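Local coordinates for protein HTH-type transcriptional regulator mcbR (Escherichia coli UMEA 3718-1, PDB 4P9F) that represses expression of McbA by binding its promoter region, which prevents colanic acid overproduction and mucoidy, and is important for biofilm formation, at residues Ile30-Ala35 against Met40-Val45; Glu47-Leu52 against Asn56-Ala61; Gln124-Asn129 against His161-Ala166; Ala170-His175 against Ile206-Gln211. All blocks are in the same frame, centred on the assembly; numbering follows the deposited sequence.

How the contacts relate
The four contacts follow one another along the chain. Contacts 1 and 2 belong to the N-terminal GntR-type DNA-binding region and share helix 42-54; their centres lie about 13 Å apart and they touch where Thr31 packs on Leu49. Contact 3 joins helix 122-138 to helix 161-166, and contact 4 joins the loop 170-175 to helix 191-210, both in the helical C-terminal region; their centres are about 10 Å apart. The two pairs do not touch: the centres of contacts 2 and 3 are about 23 Å apart, those of contacts 1 and 4 about 36 Å. This spacing is consistent with a DNA-binding part set apart from the C-terminal part.

Contact 1: Ile30-Ala35 against Met40-Val45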
loop_
_atom_site.group_PDB
_atom_site.type_symbol
_atom_site.label_atom_id
_atom_site.label_comp_id
_atom_site.label_asym_id
_atom_site.label_seq_id
_atom_site.Cartn_x
_atom_site.Cartn_y
_atom_site.Cartn_z
ATOM N N ILE A 30 13.036 0.252 -22.391
ATOM C CA ILE A 30 12.892 1.294 -23.411
ATOM C C ILE A 30 11.450 1.279 -23.920
ATOM O O ILE A 30 10.990 0.273 -24.471
ATOM C CB ILE A 30 13.910 1.107 -24.580
ATOM C CG1 ILE A 30 15.350 1.275 -24.075
ATOM C CG2 ILE A 30 13.630 2.084 -25.754
ATOM C CD1 ILE A 30 16.062 -0.014 -23.807
ATOM N N THR A 31 10.718 2.363 -23.657
ATOM C CA THR A 31 9.305 2.478 -24.043
ATOM C C THR A 31 9.038 2.024 -25.495
ATOM O O THR A 31 8.142 1.220 -25.759
ATOM C CB THR A 31 8.836 3.931 -23.837
ATOM O OG1 THR A 31 9.187 4.336 -22.505
ATOM C CG2 THR A 31 7.344 4.069 -24.024
ATOM N N LYS A 32 9.843 2.528 -26.423
ATOM C CA LYS A 32 9.725 2.206 -27.841
ATOM C C LYS A 32 9.842 0.691 -28.121
ATOM O O LYS A 32 9.077 0.145 -28.918
ATOM C CB LYS A 32 10.796 2.968 -28.629
ATOM C CG LYS A 32 10.784 2.692 -30.124
ATOM C CD LYS A 32 9.536 3.236 -30.792
ATOM C CE LYS A 32 9.863 4.416 -31.700
ATOM N NZ LYS A 32 10.865 4.078 -32.759
ATOM N N ASN A 33 10.817 0.030 -27.495
ATOM C CA ASN A 33 10.972 -1.431 -27.623
ATOM C C ASN A 33 9.725 -2.149 -27.169
ATOM O O ASN A 33 9.277 -3.101 -27.796
ATOM C CB ASN A 33 12.142 -1.961 -26.791
ATOM C CG ASN A 33 13.503 -1.590 -27.351
ATOM O OD1 ASN A 33 13.622 -0.807 -28.281
ATOM N ND2 ASN A 33 14.545 -2.155 -26.756
ATOM N N LEU A 34 9.180 -1.716 -26.043
ATOM C CA LEU A 34 8.011 -2.396 -25.495
ATOM C C LEU A 34 6.805 -2.189 -26.420
ATOM O O LEU A 34 6.049 -3.114 -26.663
ATOM C CB LEU A 34 7.694 -1.890 -24.084
ATOM C CG LEU A 34 6.547 -2.642 -23.390
ATOM C CD1 LEU A 34 6.729 -4.156 -23.509
ATOM C CD2 LEU A 34 6.445 -2.205 -21.901
ATOM N N ALA A 35 6.628 -0.963 -26.919
ATOM C CA ALA A 35 5.531 -0.685 -27.847
ATOM C C ALA A 35 5.664 -1.563 -29.108
ATOM O O ALA A 35 4.685 -2.153 -29.587
ATOM C CB ALA A 35 5.503 0.805 -28.213
HETATM N N MSE A 40 1.812 -1.967 -30.333
HETATM C CA MSE A 40 0.980 -0.846 -29.888
HETATM C C MSE A 40 1.596 0.503 -30.160
HETATM O O MSE A 40 2.797 0.617 -30.369
HETATM C CB MSE A 40 0.716 -0.913 -28.383
HETATM C CG MSE A 40 -0.213 -2.008 -27.964
HETATM SE SE MSE A 40 -0.496 -1.920 -26.033
HETATM C CE MSE A 40 -1.513 -3.574 -25.898
ATOM N N SER A 41 0.758 1.535 -30.088
ATOM C CA SER A 41 1.223 2.913 -30.000
ATOM C C SER A 41 2.032 3.127 -28.730
ATOM O O SER A 41 1.845 2.432 -27.730
ATOM C CB SER A 41 0.050 3.893 -30.033
ATOM O OG SER A 41 -0.704 3.670 -31.202
ATOM N N ILE A 42 2.960 4.070 -28.796
ATOM C CA ILE A 42 3.733 4.504 -27.632
ATOM C C ILE A 42 2.866 4.958 -26.458
ATOM O O ILE A 42 3.201 4.737 -25.284
ATOM C CB ILE A 42 4.649 5.705 -28.021
ATOM C CG1 ILE A 42 5.732 5.263 -28.984
ATOM C CG2 ILE A 42 5.342 6.275 -26.812
ATOM C CD1 ILE A 42 6.594 4.200 -28.422
ATOM N N THR A 43 1.757 5.617 -26.784
ATOM C CA THR A 43 0.936 6.272 -25.761
ATOM C C THR A 43 0.456 5.376 -24.603
ATOM O O THR A 43 0.734 5.693 -23.452
ATOM C CB THR A 43 -0.281 6.957 -26.402
ATOM O OG1 THR A 43 0.185 7.917 -27.358
ATOM C CG2 THR A 43 -1.116 7.644 -25.338
ATOM N N PRO A 44 -0.223 4.243 -24.893
ATOM C CA PRO A 44 -0.632 3.464 -23.706
ATOM C C PRO A 44 0.543 2.788 -22.986
ATOM O O PRO A 44 0.478 2.581 -21.781
ATOM C CB PRO A 44 -1.579 2.398 -24.279
ATOM C CG PRO A 44 -1.145 2.229 -25.728
ATOM C CD PRO A 44 -0.690 3.635 -26.160
ATOM N N VAL A 45 1.610 2.490 -23.716
ATOM C CA VAL A 45 2.796 1.856 -23.124
ATOM C C VAL A 45 3.504 2.833 -22.195
ATOM O O VAL A 45 3.782 2.508 -21.036
ATOM C CB VAL A 45 3.753 1.356 -24.221
ATOM C CG1 VAL A 45 5.014 0.748 -23.592
ATOM C CG2 VAL A 45 3.008 0.314 -25.077
#
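With CG1 of Val45 anti to its backbone N (chi1 178°), that methyl turns toward Leu34 while CG2, beside the backbone N, faces Ala35. Val45 CG1 lies 3.7 Å from Leu34 CD2, the two side chains crossing at a slant. Val45 CG2 rests 4.0 Å from Ala35 CB. Ile42 comes in from the other flank: its CG1 is turned away from the carbonyl carbon (chi1 -68°), and the bent chain brings Ile42 CD1 to 3.6 Å from Ala35 CB and over Lys32 CA, at 3.8 Å. These contacts join helix 31-38 to helix 42-54, the pair that forms the helix-turn-helix DNA-binding motif (residues 31-50). The turn is fastened by Met40 N, which donates to Ala35 O at 3.0 Å with an angle of 166° at the hydrogen, the donor tilted from the carbonyl plane. A glycine in place of Val45 would probably strip Leu34 of its methyl partner across the contact, leave Ala35 with Ile42 on one side alone, and open a gap between the helices. Thr31 CG2 reaches both Val45 CG1 and Ile42 CG2, whereas Thr31 OG1 is bonded to Gln64 O. Leu14 of helix 6-19 packs on Leu34 from outside the motif.

Contact 2: Glu47-Leu52 against Asn56-Ala61; sequences EALLRL and NALSVA
Leu58 CD1 is the methyl around which the close packing is built: Leu49 CD2 lies 3.7 Å from it, and Leu52 CB approaches Leu58 CD1 to the same 3.7 Å. Leu52 CD1 also touches this methyl, so one carbon of the loop wedges between two leucines that are three residues apart on the helix. Leu58 CG points away from its carbonyl carbon (chi1 -70°), which directs the branch back over the helix. Leu52 sends its other methyl, CD2, to Ala57 CB at 3.9 Å. All four of these residues are buried, and Leu14 of helix 6-19 packs on both Leu49 and Leu52. Here helix 42-54, which carries the end of the helix-turn-helix, finishes in a Schellman motif with Asn56, of positive phi, as the C-prime residue. Ala57 N donates to Leu52 O at 2.8 Å, the donor standing 30° out of the carbonyl plane. Leu58 N makes a weak second bond to Leu52 O, at 3.4 Å, so the same carbonyl oxygen receives two amides. The solvent side is looser. Asn56 is exposed; its CB is directed away from the helix segment, and ND2 bonds to Glu147 OE1 of the second subunit. The side chain of Val60, also exposed, comes no closer to 47-52 than the 5.1 Å between Val60 CG2 and Leu50 CD2, as strand 59-61 departs to pair with strand 65-67.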
loop_
_atom_site.group_PDB
_atom_site.type_symbol
_atom_site.label_atom_id
_atom_site.label_comp_id
_atom_site.label_asym_id
_atom_site.label_seq_id
_atom_site.Cartn_x
_atom_site.Cartn_y
_atom_site.Cartn_z
ATOM N N GLU A 47 2.174 5.462 -20.757
ATOM C CA GLU A 47 1.319 5.745 -19.602
ATOM C C GLU A 47 1.376 4.642 -18.547
ATOM O O GLU A 47 1.355 4.918 -17.335
ATOM C CB GLU A 47 -0.149 5.951 -20.012
ATOM C CG GLU A 47 -0.402 7.202 -20.819
ATOM C CD GLU A 47 -1.878 7.388 -21.168
ATOM O OE1 GLU A 47 -2.677 6.440 -20.990
ATOM O OE2 GLU A 47 -2.238 8.488 -21.632
ATOM N N ALA A 48 1.419 3.398 -19.001
ATOM C CA ALA A 48 1.471 2.261 -18.083
ATOM C C ALA A 48 2.760 2.314 -17.274
ATOM O O ALA A 48 2.751 2.142 -16.056
ATOM C CB ALA A 48 1.367 0.935 -18.861
ATOM N N LEU A 49 3.865 2.600 -17.956
ATOM C CA LEU A 49 5.151 2.712 -17.284
ATOM C C LEU A 49 5.143 3.860 -16.262
ATOM O O LEU A 49 5.650 3.704 -15.154
ATOM C CB LEU A 49 6.261 2.901 -18.324
ATOM C CG LEU A 49 6.527 1.684 -19.218
ATOM C CD1 LEU A 49 7.238 2.105 -20.514
ATOM C CD2 LEU A 49 7.392 0.668 -18.478
ATOM N N LEU A 50 4.546 4.993 -16.629
ATOM C CA LEU A 50 4.463 6.158 -15.737
ATOM C C LEU A 50 3.563 5.885 -14.547
ATOM O O LEU A 50 3.814 6.401 -13.458
ATOM C CB LEU A 50 3.987 7.399 -16.498
ATOM C CG LEU A 50 5.064 7.962 -17.428
ATOM C CD1 LEU A 50 4.518 9.071 -18.325
ATOM C CD2 LEU A 50 6.241 8.461 -16.592
ATOM N N ARG A 51 2.528 5.065 -14.746
ATOM C CA ARG A 51 1.691 4.642 -13.620
ATOM C C ARG A 51 2.530 3.874 -12.592
ATOM O O ARG A 51 2.350 4.033 -11.388
ATOM C CB ARG A 51 0.552 3.743 -14.112
ATOM C CG ARG A 51 -0.577 4.467 -14.855
ATOM C CD ARG A 51 -1.684 3.468 -15.239
ATOM N NE ARG A 51 -2.776 4.134 -15.948
ATOM C CZ ARG A 51 -3.906 3.544 -16.306
ATOM N NH1 ARG A 51 -4.089 2.250 -16.040
ATOM N NH2 ARG A 51 -4.841 4.253 -16.925
ATOM N N LEU A 52 3.454 3.047 -13.074
ATOM C CA LEU A 52 4.326 2.293 -12.189
ATOM C C LEU A 52 5.357 3.208 -11.512
ATOM O O LEU A 52 5.675 3.035 -10.328
ATOM C CB LEU A 52 4.995 1.165 -12.973
ATOM C CG LEU A 52 4.011 0.065 -13.400
ATOM C CD1 LEU A 52 4.629 -0.874 -14.426
ATOM C CD2 LEU A 52 3.566 -0.737 -12.180
ATOM N N ASN A 56 6.275 4.155 -7.461
ATOM C CA ASN A 56 7.674 3.781 -7.197
ATOM C C ASN A 56 8.016 2.321 -7.485
ATOM O O ASN A 56 8.952 1.767 -6.911
ATOM C CB ASN A 56 8.018 4.118 -5.741
ATOM C CG ASN A 56 7.898 5.600 -5.467
ATOM O OD1 ASN A 56 8.381 6.405 -6.239
ATOM N ND2 ASN A 56 7.192 5.962 -4.410
ATOM N N ALA A 57 7.242 1.710 -8.377
ATOM C CA ALA A 57 7.483 0.351 -8.849
ATOM C C ALA A 57 8.517 0.331 -9.968
ATOM O O ALA A 57 9.071 -0.722 -10.303
ATOM C CB ALA A 57 6.184 -0.281 -9.322
ATOM N N LEU A 58 8.694 1.484 -10.603
ATOM C CA LEU A 58 9.750 1.698 -11.578
ATOM C C LEU A 58 10.370 3.057 -11.342
ATOM O O LEU A 58 9.775 3.893 -10.669
ATOM C CB LEU A 58 9.205 1.624 -13.012
ATOM C CG LEU A 58 8.759 0.248 -13.509
ATOM C CD1 LEU A 58 8.098 0.419 -14.866
ATOM C CD2 LEU A 58 9.960 -0.685 -13.605
ATOM N N SER A 59 11.542 3.283 -11.931
ATOM C CA SER A 59 12.207 4.578 -11.876
ATOM C C SER A 59 12.341 5.186 -13.282
ATOM O O SER A 59 12.468 4.465 -14.262
ATOM C CB SER A 59 13.608 4.442 -11.257
ATOM O OG SER A 59 13.536 3.981 -9.923
ATOM N N VAL A 60 12.346 6.511 -13.357
ATOM C CA VAL A 60 12.614 7.230 -14.587
ATOM C C VAL A 60 14.087 7.070 -14.973
ATOM O O VAL A 60 14.962 7.090 -14.115
ATOM C CB VAL A 60 12.283 8.722 -14.423
ATOM C CG1 VAL A 60 12.780 9.512 -15.613
ATOM C CG2 VAL A 60 10.779 8.896 -14.210
ATOM N N ALA A 61 14.347 6.850 -16.257
ATOM C CA ALA A 61 15.707 6.793 -16.809
ATOM C C ALA A 61 15.844 7.765 -17.995
ATOM O O ALA A 61 14.839 8.183 -18.561
ATOM C CB ALA A 61 16.046 5.345 -17.235
#

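Contact 3: Gln124-Asn129 against His161-Ala166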
loop_
_atom_site.group_PDB
_atom_site.type_symbol
_atom_site.label_atom_id
_atom_site.label_comp_id
_atom_site.label_asym_id
_atom_site.label_seq_id
_atom_site.Cartn_x
_atom_site.Cartn_y
_atom_site.Cartn_z
ATOM N N GLN A 124 5.984 -20.856 -13.155
ATOM C CA GLN A 124 4.680 -21.374 -12.769
ATOM C C GLN A 124 4.584 -21.608 -11.264
ATOM O O GLN A 124 3.545 -21.355 -10.664
ATOM C CB GLN A 124 4.404 -22.669 -13.532
ATOM C CG GLN A 124 3.607 -22.444 -14.793
ATOM C CD GLN A 124 2.206 -21.924 -14.501
ATOM O OE1 GLN A 124 1.966 -20.706 -14.453
ATOM N NE2 GLN A 124 1.267 -22.852 -14.316
ATOM N N ILE A 125 5.669 -22.066 -10.651
ATOM C CA ILE A 125 5.733 -22.181 -9.194
ATOM C C ILE A 125 5.486 -20.818 -8.534
ATOM O O ILE A 125 4.690 -20.667 -7.599
ATOM C CB ILE A 125 7.106 -22.705 -8.724
ATOM C CG1 ILE A 125 7.321 -24.153 -9.173
ATOM C CG2 ILE A 125 7.248 -22.561 -7.193
ATOM C CD1 ILE A 125 8.674 -24.687 -8.812
ATOM N N ILE A 126 6.200 -19.819 -9.024
ATOM C CA ILE A 126 6.053 -18.484 -8.483
ATOM C C ILE A 126 4.639 -17.961 -8.728
ATOM O O ILE A 126 3.981 -17.475 -7.807
ATOM C CB ILE A 126 7.096 -17.547 -9.098
ATOM C CG1 ILE A 126 8.494 -17.991 -8.640
ATOM C CG2 ILE A 126 6.840 -16.117 -8.679
ATOM C CD1 ILE A 126 9.639 -17.230 -9.287
ATOM N N ASN A 127 4.159 -18.120 -9.956
ATOM C CA ASN A 127 2.855 -17.594 -10.327
ATOM C C ASN A 127 1.697 -18.266 -9.598
ATOM O O ASN A 127 0.786 -17.587 -9.107
ATOM C CB ASN A 127 2.643 -17.701 -11.837
ATOM C CG ASN A 127 1.362 -17.007 -12.279
ATOM O OD1 ASN A 127 1.129 -15.839 -11.943
ATOM N ND2 ASN A 127 0.540 -17.708 -13.045
ATOM N N VAL A 128 1.730 -19.592 -9.521
ATOM C CA VAL A 128 0.660 -20.310 -8.840
ATOM C C VAL A 128 0.660 -19.976 -7.331
ATOM O O VAL A 128 -0.410 -19.834 -6.740
ATOM C CB VAL A 128 0.758 -21.843 -9.070
ATOM C CG1 VAL A 128 -0.297 -22.571 -8.264
ATOM C CG2 VAL A 128 0.561 -22.163 -10.553
ATOM N N ASN A 129 1.836 -19.828 -6.713
ATOM C CA ASN A 129 1.890 -19.404 -5.302
ATOM C C ASN A 129 1.152 -18.075 -5.094
ATOM O O ASN A 129 0.341 -17.928 -4.172
ATOM C CB ASN A 129 3.345 -19.295 -4.827
ATOM C CG ASN A 129 3.502 -18.432 -3.579
ATOM O OD1 ASN A 129 3.981 -17.310 -3.653
ATOM N ND2 ASN A 129 3.079 -18.942 -2.440
ATOM N N HIS A 161 14.129 -12.345 -9.078
ATOM C CA HIS A 161 14.827 -12.685 -10.315
ATOM C C HIS A 161 15.937 -13.698 -10.048
ATOM O O HIS A 161 16.259 -14.520 -10.905
ATOM C CB HIS A 161 15.405 -11.433 -10.956
ATOM C CG HIS A 161 15.986 -11.666 -12.314
ATOM N ND1 HIS A 161 15.206 -11.845 -13.436
ATOM C CD2 HIS A 161 17.273 -11.742 -12.733
ATOM C CE1 HIS A 161 15.988 -12.010 -14.490
ATOM N NE2 HIS A 161 17.243 -11.954 -14.089
ATOM N N TYR A 162 16.485 -13.644 -8.840
ATOM C CA TYR A 162 17.517 -14.567 -8.381
ATOM C C TYR A 162 17.091 -16.037 -8.459
ATOM O O TYR A 162 17.904 -16.921 -8.742
ATOM C CB TYR A 162 17.884 -14.203 -6.942
ATOM C CG TYR A 162 18.681 -15.243 -6.186
ATOM C CD1 TYR A 162 20.052 -15.389 -6.402
ATOM C CD2 TYR A 162 18.074 -16.060 -5.242
ATOM C CE1 TYR A 162 20.784 -16.311 -5.701
ATOM C CE2 TYR A 162 18.805 -16.996 -4.534
ATOM C CZ TYR A 162 20.157 -17.120 -4.770
ATOM O OH TYR A 162 20.877 -18.054 -4.068
ATOM N N LEU A 163 15.805 -16.290 -8.241
ATOM C CA LEU A 163 15.264 -17.652 -8.245
ATOM C C LEU A 163 15.475 -18.408 -9.559
ATOM O O LEU A 163 15.754 -19.614 -9.554
ATOM C CB LEU A 163 13.766 -17.623 -7.924
ATOM C CG LEU A 163 13.405 -17.038 -6.554
ATOM C CD1 LEU A 163 11.891 -16.988 -6.343
ATOM C CD2 LEU A 163 14.086 -17.840 -5.455
ATOM N N TYR A 164 15.353 -17.703 -10.678
ATOM C CA TYR A 164 15.438 -18.361 -11.966
ATOM C C TYR A 164 16.848 -18.845 -12.248
ATOM O O TYR A 164 17.038 -19.920 -12.809
ATOM C CB TYR A 164 14.969 -17.415 -13.078
ATOM C CG TYR A 164 13.496 -17.088 -12.984
ATOM C CD1 TYR A 164 12.546 -17.955 -13.502
ATOM C CD2 TYR A 164 13.056 -15.919 -12.367
ATOM C CE1 TYR A 164 11.213 -17.680 -13.419
ATOM C CE2 TYR A 164 11.702 -15.624 -12.276
ATOM C CZ TYR A 164 10.785 -16.517 -12.806
ATOM O OH TYR A 164 9.435 -16.262 -12.747
ATOM N N GLU A 165 17.829 -18.095 -11.771
ATOM C CA GLU A 165 19.216 -18.369 -12.104
ATOM C C GLU A 165 19.845 -19.365 -11.143
ATOM O O GLU A 165 20.630 -20.224 -11.551
ATOM C CB GLU A 165 20.027 -17.069 -12.113
ATOM N N ALA A 166 19.471 -19.288 -9.872
ATOM C CA ALA A 166 20.237 -19.996 -8.861
ATOM C C ALA A 166 19.515 -21.127 -8.140
ATOM O O ALA A 166 20.164 -22.012 -7.587
ATOM C CB ALA A 166 20.727 -18.993 -7.824
#
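Ile126 and Leu163 meet methyl to methyl, Ile126 CD1 standing 3.7 Å from Leu163 CD1. The same Ile126 CD1 also touches the phenol end of Tyr164, at 3.6 Å from Tyr164 OH and 3.8 Å from Tyr164 CZ. It approaches this ring obliquely, so the methyl sits at the corner formed by CE2, CZ and OH. Two torsions explain how a single terminal methyl serves both partners: the isoleucine has CG1 anti to its carbonyl carbon (chi1 -66°) and an extended chi2 of 174°, which extends CD1 from helix 122-138 to where it touches both the leucine and the tyrosine. No hydrogen bond links the two segments, and the joint is one of van der Waals contacts, burying 129 Å² in all. The ring carries His161 O at its edge, in plane, from the same segment. Both segments lie in the helical FCD region. Around the contact, the short helix 161-166 touches helix 122-138, where Tyr164 also packs on Met122 and Glu123, and helix 191-210, where Leu163 packs on Ile208 and Leu209, while the phenol's polar end, Tyr164 OH, bonds to Ile20 O, just after helix 6-19.

Contact 4: Ala170-His175 against Ile206-Gln211; sequences AELREH and IAILYQ
A loop of the FCD-type C-terminal region, residues 170-175 between helices 161-166 and 177-187, leans here on the end of helix 191-210, and the meeting point is the terminal methyl of Ile208. Leu172 CD2 lies 3.6 Å from Ile208 CD1, and His175 NE2 lies 3.7 Å from that same Ile208 CD1. The imidazole and the isoleucine approach from opposite directions, the methyl meeting the ring obliquely at its NE2 and CD2 corner, with CD2 of His175 at 3.9 Å from Ile208 CD1. Ile208 is stretched out, its chi2 of 174° extending CD1 straight from the helix, and Leu172 is likewise extended through chi2 (180°), so that each presents a methyl well ahead of its own backbone. The nearest CA atoms, those of Leu172 and Ile208, remain 9.7 Å apart. Inside the loop, His175 N donates to Leu172 O at 3.0 Å, a bond that ties the two residues gripping the methyl to each other. His175 O is bonded in turn to Gln204 NE2, so the histidine is also joined by its backbone to helix 191-210. Ile167 packs on both Leu172 and Ile208. Only 92 Å² is buried between the segments and no hydrogen bond crosses directly from one to the other, so their direct adhesion probably rests on dispersion and on partial shielding of one methyl from water by a leucine and a histidine ring.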
loop_
_atom_site.group_PDB
_atom_site.type_symbol
_atom_site.label_atom_id
_atom_site.label_comp_id
_atom_site.label_asym_id
_atom_site.label_seq_id
_atom_site.Cartn_x
_atom_site.Cartn_y
_atom_site.Cartn_z
ATOM N N ALA A 170 13.789 -28.555 -7.752
ATOM C CA ALA A 170 13.747 -29.862 -7.109
ATOM C C ALA A 170 13.974 -29.745 -5.602
ATOM O O ALA A 170 13.523 -30.592 -4.829
ATOM C CB ALA A 170 14.778 -30.783 -7.720
ATOM N N GLU A 171 14.687 -28.698 -5.196
ATOM C CA GLU A 171 14.985 -28.464 -3.784
ATOM C C GLU A 171 13.835 -27.754 -3.075
ATOM O O GLU A 171 13.958 -27.359 -1.914
ATOM C CB GLU A 171 16.269 -27.644 -3.644
ATOM N N LEU A 172 12.724 -27.571 -3.778
ATOM C CA LEU A 172 11.563 -26.906 -3.197
ATOM C C LEU A 172 10.434 -27.886 -2.888
ATOM O O LEU A 172 9.359 -27.480 -2.449
ATOM C CB LEU A 172 11.055 -25.826 -4.148
ATOM C CG LEU A 172 12.029 -24.727 -4.588
ATOM C CD1 LEU A 172 11.335 -23.756 -5.535
ATOM C CD2 LEU A 172 12.581 -23.984 -3.380
ATOM N N ARG A 173 10.721 -29.177 -3.032
ATOM C CA ARG A 173 9.703 -30.216 -2.922
ATOM C C ARG A 173 8.959 -30.150 -1.595
ATOM O O ARG A 173 7.728 -30.132 -1.566
ATOM C CB ARG A 173 10.339 -31.595 -3.109
ATOM C CG ARG A 173 9.373 -32.761 -2.978
ATOM C CD ARG A 173 8.221 -32.659 -3.958
ATOM N NE ARG A 173 7.364 -33.839 -3.905
ATOM C CZ ARG A 173 6.332 -33.973 -3.079
ATOM N NH1 ARG A 173 6.026 -32.998 -2.232
ATOM N NH2 ARG A 173 5.605 -35.085 -3.100
ATOM N N GLU A 174 9.711 -30.072 -0.505
ATOM C CA GLU A 174 9.138 -30.129 0.830
ATOM C C GLU A 174 8.386 -28.850 1.208
ATOM O O GLU A 174 7.581 -28.839 2.142
ATOM C CB GLU A 174 10.256 -30.400 1.832
ATOM C CG GLU A 174 9.797 -30.868 3.187
ATOM C CD GLU A 174 10.946 -31.378 4.034
ATOM O OE1 GLU A 174 10.777 -31.451 5.262
ATOM O OE2 GLU A 174 12.014 -31.708 3.472
ATOM N N HIS A 175 8.614 -27.792 0.441
ATOM C CA HIS A 175 8.012 -26.482 0.687
ATOM C C HIS A 175 6.499 -26.464 0.413
ATOM O O HIS A 175 5.797 -25.535 0.813
ATOM C CB HIS A 175 8.721 -25.427 -0.174
ATOM C CG HIS A 175 10.115 -25.114 0.285
ATOM N ND1 HIS A 175 11.134 -26.048 0.244
ATOM C CD2 HIS A 175 10.664 -23.980 0.764
ATOM C CE1 HIS A 175 12.242 -25.501 0.702
ATOM N NE2 HIS A 175 11.992 -24.246 1.024
ATOM N N ILE A 206 11.203 -16.470 2.070
ATOM C CA ILE A 206 12.115 -15.352 2.293
ATOM C C ILE A 206 13.550 -15.836 2.510
ATOM O O ILE A 206 14.505 -15.237 1.999
ATOM C CB ILE A 206 11.648 -14.511 3.521
ATOM C CG1 ILE A 206 10.392 -13.697 3.176
ATOM C CG2 ILE A 206 12.725 -13.556 4.017
ATOM C CD1 ILE A 206 9.705 -13.110 4.413
ATOM N N ALA A 207 13.694 -16.928 3.253
ATOM C CA ALA A 207 15.000 -17.501 3.534
ATOM C C ALA A 207 15.734 -17.832 2.234
ATOM O O ALA A 207 16.949 -17.652 2.118
ATOM C CB ALA A 207 14.849 -18.751 4.402
ATOM N N ILE A 208 14.983 -18.310 1.253
ATOM C CA ILE A 208 15.529 -18.583 -0.065
ATOM C C ILE A 208 15.980 -17.298 -0.760
ATOM O O ILE A 208 17.050 -17.260 -1.376
ATOM C CB ILE A 208 14.495 -19.306 -0.945
ATOM C CG1 ILE A 208 14.051 -20.598 -0.267
ATOM C CG2 ILE A 208 15.072 -19.606 -2.331
ATOM C CD1 ILE A 208 12.945 -21.298 -0.999
ATOM N N LEU A 209 15.170 -16.249 -0.658
ATOM C CA LEU A 209 15.503 -14.998 -1.328
ATOM C C LEU A 209 16.769 -14.371 -0.773
ATOM O O LEU A 209 17.526 -13.764 -1.521
ATOM C CB LEU A 209 14.360 -13.982 -1.217
ATOM C CG LEU A 209 13.052 -14.336 -1.912
ATOM C CD1 LEU A 209 12.096 -13.161 -1.842
ATOM C CD2 LEU A 209 13.321 -14.743 -3.369
ATOM N N TYR A 210 17.007 -14.525 0.529
ATOM C CA TYR A 210 18.151 -13.861 1.157
ATOM C C TYR A 210 19.475 -14.449 0.710
ATOM O O TYR A 210 20.509 -13.806 0.861
ATOM C CB TYR A 210 18.061 -13.927 2.681
ATOM C CG TYR A 210 17.204 -12.846 3.274
ATOM C CD1 TYR A 210 16.035 -12.462 2.652
ATOM C CD2 TYR A 210 17.547 -12.223 4.471
ATOM C CE1 TYR A 210 15.231 -11.488 3.185
ATOM C CE2 TYR A 210 16.739 -11.236 5.017
ATOM C CZ TYR A 210 15.575 -10.880 4.358
ATOM O OH TYR A 210 14.725 -9.913 4.847
ATOM N N GLN A 211 19.448 -15.638 0.114
ATOM C CA GLN A 211 20.694 -16.259 -0.327
ATOM C C GLN A 211 21.395 -15.392 -1.388
ATOM O O GLN A 211 22.589 -15.528 -1.606
ATOM C CB GLN A 211 20.431 -17.651 -0.906
ATOM C CG GLN A 211 19.805 -18.670 0.046
ATOM C CD GLN A 211 19.451 -19.987 -0.665
ATOM O OE1 GLN A 211 19.703 -20.153 -1.865
ATOM N NE2 GLN A 211 18.849 -20.913 0.071
#